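Local atomic coordinates of histidine acid phosphatase (Hafnia alvei, PDB entry 4ARU), a protein that is a histidine acid phosphatase of branch 2 of the histidine phosphatase superfamily, with a mixed beta sheet flanked by helices. Residues Thr30-Asp33 and Gln38-Glu41; Thr98-Leu103 and Leu112-Gln117. One frame throughout, in Å; residues are numbered along the deposited sequence. Where two conformers were deposited one is given.

Interaction 1 of 2, residues Thr30-Asp33 and Gln38-Glu41; sequences TMRD and QWPE
The indole of Trp39 reaches back to the short helix it follows and gives its N-H to the carbonyl of Met31. NE1 lies 2.9 Å from Met31 O, with an angle of 158° at the hydrogen; the oxygen sits near the indole plane, at the ring edge, while the donor stands well above the carbonyl plane and not on a lone pair. The torsions of Trp39 aim the ring: CG is anti to the carbonyl carbon (chi1 -70°), and chi2 of 96° stands the ring plane roughly perpendicular to the plane of CA, CB and CG, which turns the NE1 edge to the helix. The CA of Arg32 also borders this edge, 3.9 Å from Trp39 NE1. Leu220 and Ile223 of helix 213-229 also touch Trp39, and Trp237 packs edge-to-face with it, so the buried N-H is satisfied within an otherwise apolar setting. Arg32 bridges the outer side. Its chain extends from the helix until NH1 comes obliquely to Trp39 CB, 4.3 Å away, and three waters link the guanidinium to the loop, the first two lying in its plane at the edge. The first accepts from NH1 and, at 3.1 Å, from Trp39 N; the second, only weakly bonded to NH1, donates to Trp39 O and to Glu41 OE1. The third accepts from Arg32 NH2 at 2.7 Å and donates weakly to Glu41 OE1. Arginine and carboxylate therefore communicate through solvent, Arg32 NH2 and Glu41 OE1 remaining 5.1 Å apart, and any electrostatic attraction between them is probably softened. The arrangement is a side-chain-to-backbone hydrogen bond from the loop after helix 29-33 to that helix; Met31 and Trp39 both touch Ile223, so helix and loop lie together on helix 213-229 of this histidine acid phosphatase.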
ATOM      1  N   THR A  30      21.023  -3.255  13.937  1.00 10.43           N
ATOM      2  CA  THR A  30      20.226  -2.674  14.996  1.00 10.40           C
ATOM      3  C   THR A  30      19.007  -3.536  15.257  1.00  9.85           C
ATOM      4  O   THR A  30      18.635  -3.751  16.397  1.00  9.67           O
ATOM      5  CB  THR A  30      19.778  -1.243  14.629  1.00 10.02           C
ATOM      6  OG1 THR A  30      20.901  -0.356  14.559  1.00 10.97           O
ATOM      7  CG2 THR A  30      18.805  -0.687  15.692  1.00  9.99           C
ATOM      8  N   MET A  31      18.335  -3.986  14.201  1.00  9.70           N
ATOM      9  CA  MET A  31      17.169  -4.841  14.348  1.00  9.69           C
ATOM     10  C   MET A  31      17.507  -6.137  15.102  1.00 10.28           C
ATOM     11  O   MET A  31      16.704  -6.590  15.915  1.00 10.25           O
ATOM     12  CB  MET A  31      16.564  -5.149  12.980  1.00  9.73           C
ATOM     13  CG  MET A  31      15.963  -3.919  12.325  1.00  9.76           C
ATOM     14  SD  MET A  31      15.626  -4.128  10.548  1.00 11.06           S
ATOM     15  CE  MET A  31      14.340  -5.357  10.581  1.00 10.87           C
ATOM     16  N   ARG A  32      18.669  -6.719  14.833  0.50 10.82           N
ATOM     17  CA  ARG A  32      19.106  -7.873  15.589  0.50 11.50           C
ATOM     18  C   ARG A  32      19.367  -7.498  17.033  0.50 11.73           C
ATOM     19  O   ARG A  32      18.849  -8.163  17.924  0.50 11.78           O
ATOM     20  CB  ARG A  32      20.304  -8.519  14.925  0.50 12.42           C
ATOM     21  CG  ARG A  32      19.970  -8.945  13.504  0.50 12.32           C
ATOM     22  CD  ARG A  32      20.900 -10.065  13.068  0.50 13.29           C
ATOM     23  NE  ARG A  32      20.711 -10.442  11.680  0.50 13.31           N
ATOM     24  CZ  ARG A  32      19.902 -11.415  11.267  0.50 13.19           C
ATOM     25  NH1 ARG A  32      19.185 -12.125  12.130  0.50 12.87           N
ATOM     26  NH2 ARG A  32      19.777 -11.654   9.975  0.50 13.08           N
ATOM     27  N   ASP A  33      20.070  -6.381  17.247  1.00 11.93           N
ATOM     28  CA  ASP A  33      20.594  -6.025  18.565  1.00 12.35           C
ATOM     29  C   ASP A  33      19.519  -5.611  19.561  1.00 11.62           C
ATOM     30  O   ASP A  33      19.800  -5.650  20.740  1.00 12.17           O
ATOM     31  CB  ASP A  33      21.658  -4.935  18.447  1.00 13.29           C
ATOM     32  CG  ASP A  33      22.969  -5.432  17.824  1.00 14.62           C
ATOM     33  OD1 ASP A  33      23.146  -6.665  17.681  1.00 15.39           O
ATOM     34  OD2 ASP A  33      23.891  -4.580  17.572  1.00 15.96           O
ATOM     35  N   GLN A  38      16.279 -14.552  18.704  1.00 15.29           N
ATOM     36  CA  GLN A  38      16.766 -14.669  17.332  1.00 15.59           C
ATOM     37  C   GLN A  38      15.598 -14.514  16.385  1.00 13.68           C
ATOM     38  O   GLN A  38      14.580 -15.182  16.556  1.00 13.48           O
ATOM     39  CB  GLN A  38      17.418 -16.032  17.112  1.00 18.71           C
ATOM     40  CG  GLN A  38      18.501 -16.335  18.133  1.00 22.32           C
ATOM     41  CD  GLN A  38      19.463 -15.169  18.419  1.00 25.80           C
ATOM     42  OE1 GLN A  38      19.585 -14.692  19.574  1.00 30.14           O
ATOM     43  NE2 GLN A  38      20.162 -14.715  17.383  1.00 27.07           N
ATOM     44  N   TRP A  39      15.761 -13.648  15.389  1.00 12.56           N
ATOM     45  CA  TRP A  39      14.765 -13.522  14.376  1.00 11.64           C
ATOM     46  C   TRP A  39      14.622 -14.817  13.544  1.00 12.16           C
ATOM     47  O   TRP A  39      15.615 -15.422  13.179  1.00 12.90           O
ATOM     48  CB  TRP A  39      15.094 -12.333  13.464  1.00 11.02           C
ATOM     49  CG  TRP A  39      14.930 -10.998  14.137  1.00 10.53           C
ATOM     50  CD1 TRP A  39      15.921 -10.254  14.743  1.00 10.83           C
ATOM     51  CD2 TRP A  39      13.740 -10.228  14.206  1.00  9.97           C
ATOM     52  NE1 TRP A  39      15.381  -9.068  15.197  1.00 10.12           N
ATOM     53  CE2 TRP A  39      14.042  -9.040  14.912  1.00  9.77           C
ATOM     54  CE3 TRP A  39      12.425 -10.441  13.793  1.00  9.58           C
ATOM     55  CZ2 TRP A  39      13.086  -8.064  15.151  1.00  9.45           C
ATOM     56  CZ3 TRP A  39      11.477  -9.491  14.054  1.00  9.44           C
ATOM     57  CH2 TRP A  39      11.808  -8.292  14.709  1.00  9.43           C
ATOM     58  N   PRO A  40      13.384 -15.198  13.248  1.00 12.51           N
ATOM     59  CA  PRO A  40      13.186 -16.474  12.546  1.00 13.62           C
ATOM     60  C   PRO A  40      13.648 -16.374  11.080  1.00 14.29           C
ATOM     61  O   PRO A  40      13.552 -15.308  10.458  1.00 15.07           O
ATOM     62  CB  PRO A  40      11.676 -16.710  12.679  1.00 13.33           C
ATOM     63  CG  PRO A  40      11.094 -15.385  12.934  1.00 12.65           C
ATOM     64  CD  PRO A  40      12.116 -14.700  13.809  1.00 12.29           C
ATOM     65  N   GLU A  41      14.157 -17.465  10.544  1.00 15.80           N
ATOM     66  CA  GLU A  41      14.577 -17.489   9.140  1.00 16.97           C
ATOM     67  C   GLU A  41      13.370 -17.632   8.232  1.00 14.99           C
ATOM     68  O   GLU A  41      12.499 -18.488   8.456  1.00 15.97           O
ATOM     69  CB  GLU A  41      15.619 -18.580   8.857  1.00 21.33           C
ATOM     70  CG  GLU A  41      17.076 -18.146   9.125  1.00 26.28           C
ATOM     71  CD  GLU A  41      17.614 -17.111   8.109  1.00 30.82           C
ATOM     72  OE1 GLU A  41      17.402 -15.872   8.290  1.00 36.78           O
ATOM     73  OE2 GLU A  41      18.281 -17.533   7.121  1.00 38.48           O
TER
HETATM   74  O   HOH W   1      18.585 -12.388  15.138  1.00 14.30           O
HETATM   75  O   HOH W   2      17.187 -14.437  10.881  1.00 27.12           O
HETATM   76  O   HOH W   3      17.817 -12.492   8.332  1.00 28.30           O

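Interaction 2 of 2, residues Thr98-Leu103 and Leu112-Gln117; sequences TGEAFL and LAIHHQ
With chi1 of 70°, Ile114 places CG1 between its backbone N and carbonyl carbon and turns CG2 onto helix 93-106, while Leu103, CG anti to the carbonyl carbon (chi1 -67°) and the second torsion extended (chi2 172°), brings CD1 to the same methyl. Ile114 CG2 rests on bare helix backbone, 3.5 Å from Gly99 C and 3.6 Å from Glu100 N; a glycine at this point lets the methyl come so close. Leu103 CD1 is 3.8 Å from Ile114 CG2 and as near to the backbone C of Ala113. Leu103 CD1 also lies 4.0 Å from Leu112 CB, the two leucines crossing at about a right angle. Val87 of the neighbouring strand touches both Leu103 and Ile114. At the outer margin the CG of Glu100 packs on Ile114 CG2, 3.8 Å away, and its extended chain holds the carboxylate where a water joins it to Ile114 N. That water donates to Glu100 OE2 at 2.6 Å and accepts from Ile114 N at 3.0 Å. Direct contacts are thus van der Waals, methyls against aliphatic carbons and backbone, and the polar link between helix and incoming chain is made through water.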
ATOM      1  N   THR A  98       3.621 -10.796  -7.588  1.00  5.80           N
ATOM      2  CA  THR A  98       2.242 -10.444  -7.214  1.00  5.51           C
ATOM      3  C   THR A  98       1.364 -10.314  -8.466  1.00  5.49           C
ATOM      4  O   THR A  98       0.258 -10.801  -8.491  1.00  5.44           O
ATOM      5  CB  THR A  98       2.231  -9.105  -6.455  1.00  5.43           C
ATOM      6  OG1 THR A  98       2.865  -9.323  -5.176  1.00  5.91           O
ATOM      7  CG2 THR A  98       0.850  -8.611  -6.207  1.00  5.32           C
ATOM      8  N   GLY A  99       1.846  -9.599  -9.494  1.00  5.67           N
ATOM      9  CA  GLY A  99       1.080  -9.466 -10.706  1.00  5.81           C
ATOM     10  C   GLY A  99       0.750 -10.816 -11.296  1.00  6.19           C
ATOM     11  O   GLY A  99      -0.387 -11.053 -11.742  1.00  6.12           O
ATOM     12  N   GLU A 100       1.739 -11.712 -11.361  1.00  6.74           N
ATOM     13  CA  GLU A 100       1.478 -13.078 -11.888  1.00  7.50           C
ATOM     14  C   GLU A 100       0.462 -13.873 -11.034  1.00  7.12           C
ATOM     15  O   GLU A 100      -0.383 -14.558 -11.584  1.00  6.94           O
ATOM     16  CB  GLU A 100       2.786 -13.846 -12.041  1.00  8.94           C
ATOM     17  CG  GLU A 100       3.616 -13.204 -13.160  1.00 10.76           C
ATOM     18  CD  GLU A 100       4.931 -13.849 -13.492  1.00 13.71           C
ATOM     19  OE1 GLU A 100       5.435 -14.699 -12.712  1.00 16.21           O
ATOM     20  OE2 GLU A 100       5.423 -13.519 -14.610  1.00 18.04           O
ATOM     21  N   ALA A 101       0.523 -13.726  -9.720  1.00  6.68           N
ATOM     22  CA  ALA A 101      -0.378 -14.419  -8.834  1.00  6.72           C
ATOM     23  C   ALA A 101      -1.799 -13.864  -8.949  1.00  6.51           C
ATOM     24  O   ALA A 101      -2.779 -14.621  -8.868  1.00  6.85           O
ATOM     25  CB  ALA A 101       0.118 -14.344  -7.401  1.00  6.61           C
ATOM     26  N   PHE A 102      -1.912 -12.561  -9.166  1.00  6.19           N
ATOM     27  CA  PHE A 102      -3.217 -11.950  -9.435  1.00  6.25           C
ATOM     28  C   PHE A 102      -3.852 -12.529 -10.673  1.00  6.75           C
ATOM     29  O   PHE A 102      -5.015 -12.963 -10.640  1.00  6.86           O
ATOM     30  CB  PHE A 102      -3.073 -10.419  -9.561  1.00  6.16           C
ATOM     31  CG  PHE A 102      -4.262  -9.748 -10.200  1.00  6.50           C
ATOM     32  CD1 PHE A 102      -5.433  -9.488  -9.512  1.00  6.56           C
ATOM     33  CD2 PHE A 102      -4.210  -9.376 -11.533  1.00  6.99           C
ATOM     34  CE1 PHE A 102      -6.523  -8.890 -10.120  1.00  6.59           C
ATOM     35  CE2 PHE A 102      -5.290  -8.791 -12.155  1.00  7.31           C
ATOM     36  CZ  PHE A 102      -6.430  -8.498 -11.452  1.00  7.08           C
ATOM     37  N   LEU A 103      -3.076 -12.650 -11.761  1.00  7.01           N
ATOM     38  CA  LEU A 103      -3.606 -13.244 -12.998  1.00  7.73           C
ATOM     39  C   LEU A 103      -3.998 -14.707 -12.766  1.00  8.32           C
ATOM     40  O   LEU A 103      -5.024 -15.157 -13.282  1.00  8.72           O
ATOM     41  CB  LEU A 103      -2.572 -13.144 -14.130  1.00  8.03           C
ATOM     42  CG  LEU A 103      -2.278 -11.724 -14.596  1.00  8.02           C
ATOM     43  CD1 LEU A 103      -1.104 -11.810 -15.560  1.00  8.45           C
ATOM     44  CD2 LEU A 103      -3.494 -11.105 -15.242  1.00  8.43           C
ATOM     45  N   LEU A 112      -2.152 -15.326 -19.851  1.00 16.20           N
ATOM     46  CA  LEU A 112      -1.971 -13.901 -19.644  1.00 14.44           C
ATOM     47  C   LEU A 112      -0.610 -13.699 -19.016  1.00 12.91           C
ATOM     48  O   LEU A 112      -0.121 -14.557 -18.318  1.00 12.29           O
ATOM     49  CB  LEU A 112      -3.055 -13.372 -18.734  1.00 13.99           C
ATOM     50  CG  LEU A 112      -4.488 -13.536 -19.259  1.00 14.43           C
ATOM     51  CD1 LEU A 112      -5.551 -13.071 -18.261  1.00 13.65           C
ATOM     52  CD2 LEU A 112      -4.652 -12.812 -20.581  1.00 15.21           C
ATOM     53  N   ALA A 113      -0.012 -12.536 -19.261  1.00 11.54           N
ATOM     54  CA  ALA A 113       1.305 -12.227 -18.728  1.00 10.62           C
ATOM     55  C   ALA A 113       1.291 -10.807 -18.282  1.00  9.75           C
ATOM     56  O   ALA A 113       0.555  -9.981 -18.796  1.00  9.80           O
ATOM     57  CB  ALA A 113       2.377 -12.415 -19.796  1.00 11.33           C
ATOM     58  N   ILE A 114       2.143 -10.503 -17.323  1.00  8.82           N
ATOM     59  CA  ILE A 114       2.284  -9.128 -16.847  1.00  8.31           C
ATOM     60  C   ILE A 114       3.157  -8.269 -17.740  1.00  8.53           C
ATOM     61  O   ILE A 114       3.868  -8.758 -18.613  1.00  8.88           O
ATOM     62  CB  ILE A 114       2.889  -9.094 -15.419  1.00  7.86           C
ATOM     63  CG1 ILE A 114       4.350  -9.498 -15.395  1.00  8.14           C
ATOM     64  CG2 ILE A 114       2.084  -9.962 -14.451  1.00  7.74           C
ATOM     65  CD1 ILE A 114       5.035  -9.184 -14.078  1.00  7.83           C
ATOM     66  N   HIS A 115       3.070  -6.967 -17.499  1.00  8.34           N
ATOM     67  CA  HIS A 115       3.976  -6.025 -18.050  1.00  8.91           C
ATOM     68  C   HIS A 115       4.770  -5.338 -16.951  1.00  8.15           C
ATOM     69  O   HIS A 115       4.249  -5.107 -15.876  1.00  7.35           O
ATOM     70  CB  HIS A 115       3.218  -4.966 -18.842  1.00  9.25           C
ATOM     71  CG  HIS A 115       2.458  -5.508 -19.998  1.00 10.37           C
ATOM     72  ND1 HIS A 115       1.258  -6.153 -19.864  1.00 10.85           N
ATOM     73  CD2 HIS A 115       2.747  -5.521 -21.307  1.00 11.48           C
ATOM     74  CE1 HIS A 115       0.828  -6.539 -21.045  1.00 11.21           C
ATOM     75  NE2 HIS A 115       1.693  -6.135 -21.958  1.00 12.38           N
ATOM     76  N   HIS A 116       6.002  -4.945 -17.283  1.00  8.68           N
ATOM     77  CA  HIS A 116       6.877  -4.201 -16.382  1.00  8.40           C
ATOM     78  C   HIS A 116       8.001  -3.534 -17.135  1.00  9.29           C
ATOM     79  O   HIS A 116       8.219  -3.757 -18.321  1.00 10.03           O
ATOM     80  CB  HIS A 116       7.413  -5.114 -15.235  1.00  7.92           C
ATOM     81  CG  HIS A 116       8.349  -6.187 -15.686  1.00  8.35           C
ATOM     82  ND1 HIS A 116       9.676  -5.942 -15.970  1.00  8.75           N
ATOM     83  CD2 HIS A 116       8.165  -7.512 -15.878  1.00  8.36           C
ATOM     84  CE1 HIS A 116      10.272  -7.074 -16.333  1.00  9.17           C
ATOM     85  NE2 HIS A 116       9.372  -8.039 -16.293  1.00  8.91           N
ATOM     86  N   GLN A 117       8.690  -2.626 -16.462  1.00  9.74           N
ATOM     87  CA  GLN A 117       9.764  -1.916 -17.091  1.00 10.78           C
ATOM     88  C   GLN A 117      10.813  -2.911 -17.561  1.00 11.84           C
ATOM     89  O   GLN A 117      11.182  -3.756 -16.816  1.00 11.14           O
ATOM     90  CB  GLN A 117      10.375  -0.936 -16.081  1.00 10.67           C
ATOM     91  CG  GLN A 117      11.614  -0.233 -16.592  1.00 11.45           C
ATOM     92  CD  GLN A 117      12.006   0.918 -15.706  1.00 11.64           C
ATOM     93  OE1 GLN A 117      11.383   1.983 -15.775  1.00 12.25           O
ATOM     94  NE2 GLN A 117      12.958   0.705 -14.831  1.00 11.61           N
TER
HETATM   95  O   HOH W   4       4.029 -12.798 -16.697  1.00 13.04           O

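Overall arrangement
Interaction 1 comes first along the chain and closes before interaction 2 opens; their centres are 32 Å apart and their nearest atoms about 19 Å, so they do not touch. Interaction 2 belongs to the beta-alpha-beta unit of strand 85-89, helix 93-106 and strand 115-116, whose parallel strands pair within the mixed sheet. Interaction 1 lies farther out, its centre about 25 Å from the centre of the chain against about 17 Å for that of interaction 2, where helix 29-33 and its following loop pack on helix 213-229. The two contacts therefore join separate parts of one chain, one within the sheet region and the other in a helical region.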